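Local coordinates for protein AGR_C_1268p (Agrobacterium tumefaciens str. C58, PDB 2GHS) that belongs to the SMP-30/regucalcin family of beta-propeller proteins and probably acts as a metal-dependent gluconolactonase, at residues Ser60-Trp65 / Glu75-Ser80; Asn67-Glu72 / Pro89-Ala94; Val221-Thr226 / Asp254-Asp259. One frame throughout, in Å; residues are numbered along the deposited sequence.

Contact 1: residues Ser60-Trp65 / Glu75-Ser80; sequences SGTAWW and ELHLAS
Ala63 and Leu76 pair backbone to backbone as an antiparallel hydrogen-bonded pair: Ala63 N reaches Leu76 O over 2.9 Å, and Leu76 N returns to Ala63 O over 2.9 Å. A third, nearly straight bond, Leu78 N to Gly61 O at 3.1 Å, carries the pairing past the end of the strand. Gly61, with positive phi, sits with Thr62 in a G1 bulge opposite Asp57.

The face bearing Thr62, Trp64 and Glu75 holds the closest side-chain packing. Glu75 is extended, its CG anti to the backbone N (chi1 -180°), and this lays the chain alongside the Trp64 indole, with its CG 3.7 Å from the centroid of the six-membered ring in a CH-pi contact. The carboxylate turns only 16° from the ring plane. Thr62 CG2 lies over the same indole face, near the rim at NE1, and touches Glu75 CG at 3.4 Å. On the other face, Leu76 CB meets Trp65 CZ3 at 3.9 Å.

Water completes the polar part: one molecule bonds both Thr62 OG1 and Glu75 OE2, while Glu75 OE1 bonds His86 NE2. Gripped at both oxygens, the carboxylate can lie flat along a tryptophan in this propeller-blade hairpin without giving up its polar partners.

Contact 2: residues Asn67-Glu72 / Pro89-Ala94; sequences NILERE and PFMGSA
Met91, a selenomethionine, packs against the turn made by Ile68-Arg71 and buries more surface here than any other residue. Its chain runs extended beyond CG and slides along the turn: CG lies 3.4 Å from Ile68 O, SE meets Leu69 CD2 at 4.1 Å, and the terminal CE comes to Leu69 O at 3.8 Å.

Ile68 crosses Met91 at about a right angle and uses both branches. CG2 touches Met91 CB at 4.0 Å, whereas CG1, placed anti to the carbonyl carbon (chi1 -67°), carries CD1 onward to Ser93 CB at 3.9 Å.

Arg71 works through its aliphatic part. CB lies 3.2 Å from Phe90 O and CG packs on Met91 CG at 3.9 Å; the chain then bends at chi3, and NE bonds Leu88 O. Positive phi at Arg71 belongs to the G1 bulge it forms with Glu72 opposite Asn67.

The turn links strands 62-67 and 72-77 of one propeller blade and leans on the entry to strand 92-99 of the next. Ile68 also touches Arg135, a predicted substrate-binding residue on strand 134-141, and lies near the predicted metal ligand Glu52, while Met91 pairs through its backbone with Asp108, a ligand of the bound potassium.

Contact 3: residues Val221-Thr226 / Asp254-Asp259; sequences VFIDST and DRYDTD
Ile223 against Tyr256, with Phe222 beside them, forms a side-chain contact between two neighbouring sheets of the beta-propeller, well away from the centre of the chain. The backbones stay apart: the CA atoms of Ile223 and Tyr256 are 8.8 Å from each other, so side chains must bridge the gap.

Both residues point their CB toward the opposite segment. Ile223 CD1 rests over one face of the phenol ring, 3.9 Å from its centroid and 28° off the ring normal, a CH-pi contact. The methyl is displaced toward the root of the ring, where it touches Tyr256 CG at 3.6 Å, and CG2 of the same isoleucine reaches Tyr256 CE2 at 3.8 Å. The two branches therefore follow one side of the ring from its CB end toward the hydroxyl.

With chi1 at -180°, the Phe222 ring swings to the side of its carbonyl carbon, its far end at the turn after the tyrosine. There Thr258 O lies at the ring edge, in plane, 3.6 Å from Phe222 CZ. Phe222 and Ile223 together face Leu203 in a classic bulge, letting consecutive side chains both serve this contact.

Strand 220-224 is an edge strand of its sheet; 252-256 lies inside the next. Tyr256 stacks with His262 of strand 262-267 and touches Met232 of 231-237 and Arg247 of 243-248; the Phe222 ring meets Tyr194 and packs on Ile243, also of 243-248.

Contacts 1 and 2 share the hairpin of strands 62-67 and 72-77: contact 1 pairs its two strands, and contact 2 sets its connecting turn against the following sheet. Their segments alternate along the chain and adjoin in sequence. Contact 3 lies across the molecule, its centre about 31 Å from that of contact 1 and 30 Å from that of contact 2. Only contact 1 is zipped by backbone hydrogen bonds, as fits a place within one sheet; contacts 2 and 3 join separate sheets and rely chiefly on side-chain packing. All three mix buried and exposed residues, but contact 2 comes nearest the predicted metal and substrate residues.

Contact 1: residues Ser60-Trp65 / Glu75-Ser80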
loop_
_atom_site.group_PDB
_atom_site.type_symbol
_atom_site.label_atom_id
_atom_site.label_comp_id
_atom_site.label_asym_id
_atom_site.label_seq_id
_atom_site.Cartn_x
_atom_site.Cartn_y
_atom_site.Cartn_z
ATOM N N SER A 60 14.031 13.697 0.561
ATOM C CA SER A 60 14.203 14.030 1.966
ATOM C C SER A 60 14.669 12.852 2.825
ATOM O O SER A 60 14.940 13.046 4.016
ATOM C CB SER A 60 12.884 14.539 2.530
ATOM O OG SER A 60 11.946 13.513 2.528
ATOM N N GLY A 61 14.702 11.642 2.253
ATOM C CA GLY A 61 15.085 10.424 2.972
ATOM C C GLY A 61 14.083 10.085 4.047
ATOM O O GLY A 61 14.442 9.650 5.139
ATOM N N THR A 62 12.814 10.236 3.705
ATOM C CA THR A 62 11.708 10.109 4.673
ATOM C C THR A 62 10.659 9.042 4.235
ATOM O O THR A 62 10.203 9.044 3.095
ATOM C CB THR A 62 11.004 11.471 4.864
ATOM O OG1 THR A 62 11.956 12.441 5.316
ATOM C CG2 THR A 62 9.912 11.376 5.887
ATOM N N ALA A 63 10.365 8.111 5.129
ATOM C CA ALA A 63 9.283 7.166 4.947
ATOM C C ALA A 63 8.015 7.749 5.542
ATOM O O ALA A 63 8.024 8.357 6.602
ATOM C CB ALA A 63 9.645 5.833 5.624
ATOM N N TRP A 64 6.914 7.517 4.849
ATOM C CA TRP A 64 5.605 7.957 5.256
ATOM C C TRP A 64 4.667 6.742 5.285
ATOM O O TRP A 64 4.791 5.826 4.456
ATOM C CB TRP A 64 5.078 8.971 4.247
ATOM C CG TRP A 64 5.871 10.240 4.131
ATOM C CD1 TRP A 64 6.923 10.462 3.311
ATOM C CD2 TRP A 64 5.614 11.469 4.810
ATOM N NE1 TRP A 64 7.364 11.760 3.462
ATOM C CE2 TRP A 64 6.553 12.393 4.374
ATOM C CE3 TRP A 64 4.653 11.880 5.741
ATOM C CZ2 TRP A 64 6.582 13.710 4.854
ATOM C CZ3 TRP A 64 4.682 13.198 6.219
ATOM C CH2 TRP A 64 5.645 14.086 5.765
ATOM N N TRP A 65 3.729 6.722 6.235
ATOM C CA TRP A 65 2.650 5.717 6.212
ATOM C C TRP A 65 1.466 6.232 7.002
ATOM O O TRP A 65 1.545 7.313 7.621
ATOM C CB TRP A 65 3.115 4.350 6.742
ATOM C CG TRP A 65 3.526 4.307 8.158
ATOM C CD1 TRP A 65 2.724 4.057 9.242
ATOM C CD2 TRP A 65 4.849 4.470 8.661
ATOM N NE1 TRP A 65 3.481 4.073 10.385
ATOM C CE2 TRP A 65 4.789 4.318 10.053
ATOM C CE3 TRP A 65 6.087 4.739 8.057
ATOM C CZ2 TRP A 65 5.903 4.446 10.863
ATOM C CZ3 TRP A 65 7.213 4.849 8.870
ATOM C CH2 TRP A 65 7.099 4.712 10.258
ATOM N N GLU A 75 5.512 9.973 9.825
ATOM C CA GLU A 75 6.689 10.451 9.085
ATOM C C GLU A 75 7.922 9.986 9.870
ATOM O O GLU A 75 8.012 10.229 11.063
ATOM C CB GLU A 75 6.663 11.973 9.034
ATOM C CG GLU A 75 7.819 12.595 8.300
ATOM C CD GLU A 75 7.833 14.121 8.320
ATOM O OE1 GLU A 75 6.949 14.756 8.944
ATOM O OE2 GLU A 75 8.752 14.691 7.680
ATOM N N LEU A 76 8.846 9.304 9.175
ATOM C CA LEU A 76 10.067 8.805 9.767
ATOM C C LEU A 76 11.238 9.187 8.897
ATOM O O LEU A 76 11.388 8.680 7.792
ATOM C CB LEU A 76 10.029 7.274 9.903
ATOM C CG LEU A 76 11.297 6.632 10.508
ATOM C CD1 LEU A 76 11.535 7.127 11.920
ATOM C CD2 LEU A 76 11.234 5.117 10.463
ATOM N N HIS A 77 12.116 10.024 9.435
ATOM C CA HIS A 77 13.369 10.350 8.754
ATOM C C HIS A 77 14.354 9.210 9.024
ATOM O O HIS A 77 14.780 9.006 10.155
ATOM C CB HIS A 77 13.955 11.682 9.268
ATOM C CG HIS A 77 15.203 12.094 8.558
ATOM N ND1 HIS A 77 16.459 11.941 9.107
ATOM C CD2 HIS A 77 15.389 12.565 7.302
ATOM C CE1 HIS A 77 17.362 12.339 8.226
ATOM N NE2 HIS A 77 16.736 12.724 7.124
ATOM N N LEU A 78 14.734 8.486 7.987
ATOM C CA LEU A 78 15.397 7.194 8.204
ATOM C C LEU A 78 16.727 7.260 8.892
ATOM O O LEU A 78 17.021 6.460 9.807
ATOM C CB LEU A 78 15.578 6.469 6.883
ATOM C CG LEU A 78 14.337 5.915 6.236
ATOM C CD1 LEU A 78 14.805 5.039 5.093
ATOM C CD2 LEU A 78 13.501 5.132 7.232
ATOM N N ALA A 79 17.564 8.171 8.407
ATOM C CA ALA A 79 18.943 8.245 8.858
ATOM C C ALA A 79 19.040 8.588 10.321
ATOM O O ALA A 79 19.942 8.087 11.026
ATOM C CB ALA A 79 19.691 9.272 8.025
ATOM N N SER A 80 18.124 9.435 10.785
ATOM C CA SER A 80 18.148 9.939 12.142
ATOM C C SER A 80 17.189 9.216 13.085
ATOM O O SER A 80 17.342 9.292 14.316
ATOM C CB SER A 80 17.789 11.415 12.102
ATOM O OG SER A 80 16.415 11.584 11.796
HETATM O O HOH W 1 17.085 9.508 5.796
HETATM O O HOH W 2 11.279 14.161 7.154
#

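Contact 2: residues Asn67-Glu72 / Pro89-Ala94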
loop_
_atom_site.group_PDB
_atom_site.type_symbol
_atom_site.label_atom_id
_atom_site.label_comp_id
_atom_site.label_asym_id
_atom_site.label_seq_id
_atom_site.Cartn_x
_atom_site.Cartn_y
_atom_site.Cartn_z
ATOM N N ASN A 67 -1.839 5.465 9.825
ATOM C CA ASN A 67 -2.610 4.684 10.816
ATOM C C ASN A 67 -4.066 4.960 10.494
ATOM O O ASN A 67 -4.613 5.940 10.949
ATOM C CB ASN A 67 -2.243 5.091 12.221
ATOM C CG ASN A 67 -2.777 4.136 13.278
ATOM O OD1 ASN A 67 -3.327 3.099 12.961
ATOM N ND2 ASN A 67 -2.587 4.493 14.550
ATOM N N ILE A 68 -4.640 4.120 9.631
ATOM C CA ILE A 68 -5.854 4.521 8.892
ATOM C C ILE A 68 -6.980 4.926 9.839
ATOM O O ILE A 68 -7.523 6.036 9.755
ATOM C CB ILE A 68 -6.375 3.412 7.925
ATOM C CG1 ILE A 68 -5.404 3.170 6.783
ATOM C CG2 ILE A 68 -7.765 3.843 7.338
ATOM C CD1 ILE A 68 -5.918 2.119 5.814
ATOM N N LEU A 69 -7.337 4.019 10.725
ATOM C CA LEU A 69 -8.525 4.169 11.569
ATOM C C LEU A 69 -8.359 5.263 12.615
ATOM O O LEU A 69 -9.335 5.786 13.082
ATOM C CB LEU A 69 -8.855 2.841 12.262
ATOM C CG LEU A 69 -9.043 1.635 11.310
ATOM C CD1 LEU A 69 -9.342 0.357 12.075
ATOM C CD2 LEU A 69 -10.151 1.921 10.305
ATOM N N GLU A 70 -7.120 5.644 12.938
ATOM C CA GLU A 70 -6.867 6.735 13.894
ATOM C C GLU A 70 -6.575 8.098 13.225
ATOM O O GLU A 70 -6.237 9.084 13.910
ATOM C CB GLU A 70 -5.701 6.376 14.821
ATOM C CG GLU A 70 -5.961 5.124 15.645
ATOM C CD GLU A 70 -6.773 5.367 16.915
ATOM O OE1 GLU A 70 -7.527 6.360 17.002
ATOM O OE2 GLU A 70 -6.634 4.543 17.843
ATOM N N ARG A 71 -6.660 8.148 11.904
ATOM C CA ARG A 71 -6.529 9.413 11.150
ATOM C C ARG A 71 -5.149 10.046 11.356
ATOM O O ARG A 71 -5.047 11.220 11.669
ATOM C CB ARG A 71 -7.650 10.390 11.488
ATOM C CG ARG A 71 -9.036 9.841 11.292
ATOM C CD ARG A 71 -10.143 10.925 11.442
ATOM N NE ARG A 71 -9.831 11.749 12.606
ATOM C CZ ARG A 71 -10.142 11.463 13.858
ATOM N NH1 ARG A 71 -10.943 10.467 14.123
ATOM N NH2 ARG A 71 -9.712 12.234 14.849
ATOM N N GLU A 72 -4.110 9.220 11.264
ATOM C CA GLU A 72 -2.716 9.739 11.417
ATOM C C GLU A 72 -1.865 9.490 10.200
ATOM O O GLU A 72 -1.958 8.432 9.597
ATOM C CB GLU A 72 -2.018 9.071 12.596
ATOM C CG GLU A 72 -2.659 9.317 13.932
ATOM C CD GLU A 72 -2.132 8.383 15.022
ATOM O OE1 GLU A 72 -1.484 7.319 14.763
ATOM O OE2 GLU A 72 -2.412 8.745 16.199
ATOM N N PRO A 89 -8.002 15.198 9.504
ATOM C CA PRO A 89 -9.431 15.288 9.722
ATOM C C PRO A 89 -10.200 14.182 8.946
ATOM O O PRO A 89 -11.403 14.308 8.801
ATOM C CB PRO A 89 -9.785 16.640 9.087
ATOM C CG PRO A 89 -8.799 16.776 7.962
ATOM C CD PRO A 89 -7.552 16.008 8.369
ATOM N N PHE A 90 -9.500 13.171 8.413
ATOM C CA PHE A 90 -10.088 12.117 7.643
ATOM C C PHE A 90 -9.200 10.882 7.764
ATOM O O PHE A 90 -8.090 10.957 8.348
ATOM C CB PHE A 90 -10.333 12.541 6.178
ATOM C CG PHE A 90 -9.161 13.210 5.505
ATOM C CD1 PHE A 90 -7.925 12.625 5.475
ATOM C CD2 PHE A 90 -9.313 14.466 4.929
ATOM C CE1 PHE A 90 -6.824 13.246 4.837
ATOM C CE2 PHE A 90 -8.250 15.076 4.312
ATOM C CZ PHE A 90 -6.994 14.488 4.279
HETATM N N MSE A 91 -9.684 9.762 7.222
HETATM C CA MSE A 91 -8.906 8.534 7.236
HETATM C C MSE A 91 -8.096 8.473 5.967
HETATM O O MSE A 91 -8.580 8.042 4.920
HETATM C CB MSE A 91 -9.813 7.282 7.396
HETATM C CG MSE A 91 -10.507 7.241 8.711
HETATM SE SE MSE A 91 -11.460 5.522 8.844
HETATM C CE MSE A 91 -12.196 5.687 10.516
ATOM N N GLY A 92 -6.866 8.941 6.033
ATOM C CA GLY A 92 -5.988 8.826 4.864
ATOM C C GLY A 92 -5.536 7.394 4.711
ATOM O O GLY A 92 -5.260 6.734 5.707
ATOM N N SER A 93 -5.394 6.933 3.456
ATOM C CA SER A 93 -4.836 5.607 3.185
ATOM C C SER A 93 -3.756 5.505 2.123
ATOM O O SER A 93 -3.138 4.433 2.029
ATOM C CB SER A 93 -5.937 4.647 2.823
ATOM O OG SER A 93 -6.515 5.045 1.579
ATOM N N ALA A 94 -3.532 6.568 1.336
ATOM C CA ALA A 94 -2.452 6.553 0.319
ATOM C C ALA A 94 -1.877 7.915 0.153
ATOM O O ALA A 94 -2.578 8.906 0.290
ATOM C CB ALA A 94 -2.916 6.053 -1.017
HETATM O O HOH W 3 -5.168 8.009 8.242
#

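Contact 3: residues Val221-Thr226 / Asp254-Asp259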
loop_
_atom_site.group_PDB
_atom_site.type_symbol
_atom_site.label_atom_id
_atom_site.label_comp_id
_atom_site.label_asym_id
_atom_site.label_seq_id
_atom_site.Cartn_x
_atom_site.Cartn_y
_atom_site.Cartn_z
ATOM N N VAL A 221 -6.606 -13.736 -14.454
ATOM C CA VAL A 221 -6.079 -14.322 -13.212
ATOM C C VAL A 221 -4.608 -14.652 -13.387
ATOM O O VAL A 221 -4.233 -15.401 -14.290
ATOM C CB VAL A 221 -6.820 -15.589 -12.791
ATOM C CG1 VAL A 221 -6.207 -16.215 -11.528
ATOM C CG2 VAL A 221 -8.286 -15.323 -12.544
ATOM N N PHE A 222 -3.762 -14.070 -12.547
ATOM C CA PHE A 222 -2.330 -14.282 -12.601
ATOM C C PHE A 222 -1.855 -15.249 -11.501
ATOM O O PHE A 222 -1.152 -16.230 -11.806
ATOM C CB PHE A 222 -1.623 -12.918 -12.521
ATOM C CG PHE A 222 -0.112 -12.972 -12.568
ATOM C CD1 PHE A 222 0.566 -13.695 -13.539
ATOM C CD2 PHE A 222 0.628 -12.228 -11.665
ATOM C CE1 PHE A 222 1.955 -13.692 -13.581
ATOM C CE2 PHE A 222 2.031 -12.217 -11.714
ATOM C CZ PHE A 222 2.686 -12.952 -12.662
ATOM N N ILE A 223 -2.250 -14.991 -10.251
ATOM C CA ILE A 223 -1.920 -15.878 -9.108
ATOM C C ILE A 223 -3.196 -16.257 -8.321
ATOM O O ILE A 223 -3.832 -15.381 -7.715
ATOM C CB ILE A 223 -0.882 -15.202 -8.153
ATOM C CG1 ILE A 223 0.395 -14.825 -8.939
ATOM C CG2 ILE A 223 -0.592 -16.130 -6.948
ATOM C CD1 ILE A 223 1.330 -13.830 -8.239
ATOM N N ASP A 224 -3.566 -17.550 -8.377
ATOM C CA ASP A 224 -4.722 -18.053 -7.651
ATOM C C ASP A 224 -4.201 -18.568 -6.303
ATOM O O ASP A 224 -3.528 -19.618 -6.224
ATOM C CB ASP A 224 -5.400 -19.191 -8.427
ATOM C CG ASP A 224 -6.731 -19.614 -7.808
ATOM O OD1 ASP A 224 -6.952 -19.379 -6.608
ATOM O OD2 ASP A 224 -7.547 -20.199 -8.538
ATOM N N SER A 225 -4.504 -17.817 -5.255
ATOM C CA SER A 225 -4.114 -18.218 -3.900
ATOM C C SER A 225 -5.372 -18.411 -3.057
ATOM O O SER A 225 -5.358 -18.226 -1.851
ATOM C CB SER A 225 -3.144 -17.202 -3.258
ATOM O OG SER A 225 -3.759 -15.958 -2.944
ATOM N N THR A 226 -6.469 -18.809 -3.707
ATOM C CA THR A 226 -7.765 -18.954 -3.037
ATOM C C THR A 226 -7.749 -20.115 -2.061
ATOM O O THR A 226 -7.299 -21.207 -2.380
ATOM C CB THR A 226 -8.896 -19.187 -4.037
ATOM O OG1 THR A 226 -8.994 -18.076 -4.940
ATOM C CG2 THR A 226 -10.250 -19.403 -3.306
ATOM N N ASP A 254 5.348 -12.376 0.799
ATOM C CA ASP A 254 5.518 -13.420 -0.199
ATOM C C ASP A 254 6.052 -12.803 -1.483
ATOM O O ASP A 254 5.551 -11.764 -1.955
ATOM C CB ASP A 254 4.174 -14.087 -0.459
ATOM C CG ASP A 254 3.765 -14.987 0.679
ATOM O OD1 ASP A 254 4.682 -15.691 1.226
ATOM O OD2 ASP A 254 2.568 -15.003 1.047
ATOM N N ARG A 255 7.006 -13.488 -2.086
ATOM C CA ARG A 255 7.589 -13.072 -3.348
ATOM C C ARG A 255 7.255 -14.086 -4.461
ATOM O O ARG A 255 7.408 -15.302 -4.313
ATOM C CB ARG A 255 9.085 -12.935 -3.184
ATOM C CG ARG A 255 9.867 -12.571 -4.413
ATOM C CD ARG A 255 11.374 -12.638 -4.095
ATOM N NE ARG A 255 12.262 -12.273 -5.212
ATOM C CZ ARG A 255 13.576 -12.297 -5.093
ATOM N NH1 ARG A 255 14.141 -12.656 -3.949
ATOM N NH2 ARG A 255 14.333 -11.962 -6.107
ATOM N N TYR A 256 6.770 -13.506 -5.544
ATOM C CA TYR A 256 6.387 -14.224 -6.775
ATOM C C TYR A 256 7.186 -13.801 -7.978
ATOM O O TYR A 256 7.356 -12.594 -8.226
ATOM C CB TYR A 256 4.934 -13.941 -7.051
ATOM C CG TYR A 256 3.991 -14.341 -5.903
ATOM C CD1 TYR A 256 3.666 -13.442 -4.879
ATOM C CD2 TYR A 256 3.433 -15.607 -5.855
ATOM C CE1 TYR A 256 2.808 -13.818 -3.836
ATOM C CE2 TYR A 256 2.569 -15.973 -4.818
ATOM C CZ TYR A 256 2.262 -15.086 -3.814
ATOM O OH TYR A 256 1.389 -15.458 -2.784
ATOM N N ASP A 257 7.595 -14.781 -8.767
ATOM C CA ASP A 257 8.416 -14.501 -9.953
ATOM C C ASP A 257 7.516 -14.053 -11.075
ATOM O O ASP A 257 6.323 -13.859 -10.858
ATOM C CB ASP A 257 9.285 -15.691 -10.311
ATOM C CG ASP A 257 8.494 -16.900 -10.858
ATOM O OD1 ASP A 257 7.305 -16.746 -11.277
ATOM O OD2 ASP A 257 9.104 -17.995 -10.886
ATOM N N THR A 258 8.068 -13.793 -12.262
ATOM C CA THR A 258 7.222 -13.194 -13.279
ATOM C C THR A 258 6.272 -14.215 -13.932
ATOM O O THR A 258 5.430 -13.801 -14.750
ATOM C CB THR A 258 8.018 -12.507 -14.389
ATOM O OG1 THR A 258 8.801 -13.487 -15.064
ATOM C CG2 THR A 258 8.951 -11.404 -13.811
ATOM N N ASP A 259 6.408 -15.504 -13.608
ATOM C CA ASP A 259 5.405 -16.513 -13.994
ATOM C C ASP A 259 4.305 -16.699 -12.939
ATOM O O ASP A 259 3.370 -17.480 -13.113
ATOM C CB ASP A 259 6.090 -17.845 -14.243
ATOM C CG ASP A 259 6.858 -17.860 -15.555
ATOM O OD1 ASP A 259 6.437 -17.132 -16.466
ATOM O OD2 ASP A 259 7.859 -18.591 -15.655
#